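Side-chain contact in DNA polymerase (Bacillus phage phi29, PDB 2PY5), which replicates the viral genome by protein-primed, strand-displacing DNA synthesis with high processivity and in its natural form also proofreads with a 3'-5' exonuclease: residues D469-K472 with D473-P477. The protein carries 2 engineered substitutions. Sequence-based numbering, arbitrary orientation.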
loop_
_atom_site.group_PDB
_atom_site.type_symbol
_atom_site.label_atom_id
_atom_site.label_comp_id
_atom_site.label_asym_id
_atom_site.label_seq_id
_atom_site.Cartn_x
_atom_site.Cartn_y
_atom_site.Cartn_z
ATOM N N ASP F 469 0.262 31.535 -11.841
ATOM C CA ASP F 469 1.039 32.528 -11.097
ATOM C C ASP F 469 1.002 32.258 -9.592
ATOM O O ASP F 469 2.015 32.414 -8.900
ATOM C CB ASP F 469 0.504 33.942 -11.367
ATOM C CG ASP F 469 0.860 34.467 -12.750
ATOM O OD1 ASP F 469 1.634 33.815 -13.485
ATOM O OD2 ASP F 469 0.356 35.554 -13.111
ATOM N N VAL F 470 -0.164 31.841 -9.091
ATOM C CA VAL F 470 -0.368 31.690 -7.649
ATOM C C VAL F 470 0.492 30.579 -7.018
ATOM O O VAL F 470 0.748 30.615 -5.806
ATOM C CB VAL F 470 -1.866 31.472 -7.309
ATOM C CG1 VAL F 470 -2.060 31.291 -5.815
ATOM C CG2 VAL F 470 -2.690 32.651 -7.782
ATOM N N ILE F 471 0.942 29.607 -7.825
ATOM C CA ILE F 471 1.809 28.523 -7.311
ATOM C C ILE F 471 3.243 28.548 -7.848
ATOM O O ILE F 471 4.043 27.692 -7.492
ATOM C CB ILE F 471 1.187 27.085 -7.522
ATOM C CG1 ILE F 471 1.188 26.659 -8.989
ATOM C CG2 ILE F 471 -0.221 27.013 -6.950
ATOM C CD1 ILE F 471 0.736 25.209 -9.188
ATOM N N LYS F 472 3.586 29.537 -8.676
ATOM C CA LYS F 472 4.935 29.613 -9.251
ATOM C C LYS F 472 6.049 29.455 -8.228
ATOM O O LYS F 472 7.057 28.800 -8.499
ATOM C CB LYS F 472 5.144 30.955 -9.950
ATOM C CG LYS F 472 4.626 30.976 -11.328
ATOM C CD LYS F 472 5.160 32.180 -12.081
ATOM C CE LYS F 472 4.465 32.374 -13.414
ATOM N NZ LYS F 472 3.800 31.147 -13.888
ATOM N N ASP F 473 5.863 30.070 -7.066
ATOM C CA ASP F 473 6.901 30.114 -6.036
ATOM C C ASP F 473 7.043 28.820 -5.236
ATOM O O ASP F 473 8.017 28.664 -4.484
ATOM C CB ASP F 473 6.668 31.300 -5.090
ATOM C CG ASP F 473 5.360 31.200 -4.311
ATOM O OD1 ASP F 473 4.631 30.189 -4.455
ATOM O OD2 ASP F 473 5.062 32.145 -3.551
ATOM N N ILE F 474 6.074 27.909 -5.391
ATOM C CA ILE F 474 6.118 26.575 -4.747
ATOM C C ILE F 474 6.264 25.428 -5.766
ATOM O O ILE F 474 6.022 24.256 -5.432
ATOM C CB ILE F 474 4.911 26.353 -3.790
ATOM C CG1 ILE F 474 3.564 26.367 -4.519
ATOM C CG2 ILE F 474 4.914 27.412 -2.701
ATOM C CD1 ILE F 474 2.398 26.004 -3.630
ATOM N N VAL F 475 6.686 25.782 -6.988
ATOM C CA VAL F 475 6.996 24.825 -8.037
ATOM C C VAL F 475 8.501 24.621 -8.196
ATOM O O VAL F 475 9.257 25.588 -8.332
ATOM C CB VAL F 475 6.391 25.259 -9.389
ATOM C CG1 VAL F 475 6.942 24.413 -10.518
ATOM C CG2 VAL F 475 4.873 25.172 -9.309
ATOM N N ASP F 476 8.926 23.362 -8.202
ATOM C CA ASP F 476 10.338 23.009 -8.367
ATOM C C ASP F 476 10.422 21.546 -8.769
ATOM O O ASP F 476 9.708 20.728 -8.203
ATOM C CB ASP F 476 11.111 23.249 -7.066
ATOM C CG ASP F 476 12.618 23.151 -7.256
ATOM O OD1 ASP F 476 13.157 22.020 -7.250
ATOM O OD2 ASP F 476 13.268 24.204 -7.433
ATOM N N PRO F 477 11.283 21.205 -9.741
ATOM C CA PRO F 477 11.347 19.819 -10.208
ATOM C C PRO F 477 11.850 18.784 -9.204
ATOM O O PRO F 477 11.600 17.586 -9.417
ATOM C CB PRO F 477 12.303 19.881 -11.401
ATOM C CG PRO F 477 12.889 21.183 -11.400
ATOM C CD PRO F 477 12.201 22.086 -10.488
HETATM O O HOH W 1 3.748 32.393 -6.902
HETATM O O HOH W 2 2.384 29.699 -3.270
#
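Ile471 meets Ile474 and Val475 around a type I beta turn over residues 471-474, and its side chain can be followed outward branch by branch. CB of Ile471 lies 3.9 Å from CG1 of Ile474. With chi1 at 71°, CG1 of Ile471 stands between its own backbone N and carbonyl carbon, where it approaches CG2 of Val475 at 4.0 Å; CD1 of Ile471, extending the chain, stays beside CG2 of Val475. The two side chains cross at a slant, and a beta-branched residue at each position gives short, stiff arms that need no polar partner. The backbone O of Ile471 accepts the turn's hydrogen bond from N of Ile474 (2.9 Å), the donor sitting 52° above the carbonyl plane; CG2 of Val475 (3.2 Å) and CG1 of Ile474 (3.3 Å) also press on this oxygen. In an overlapping turn, Val475 N gives a weak hydrogen bond to Lys472 O (3.4 Å). Aspartate suits position 473 because one water donates both to Asp473 OD1 (2.6 Å) and to Val470 O; a second water bridges backbone atoms, Asp469 O and Asp473 N. Lysine has the length to turn back along the chain, so that NZ of Lys472 hydrogen-bonds Ile467 O. Lys472 and Asp473 are exposed, whereas Ile471 is buried against Cys448, in the loop after helix 427-447. The turn belongs to the connection between strands 459-463 and 483-489, both paired with strand 241-250 of the polymerization region; backbone bonds from Ile474 and Asp476 to Trp483 tie it to the second of them, and Ile474 lies about 8 Å, side chain to side chain, from the magnesium-binding Val250.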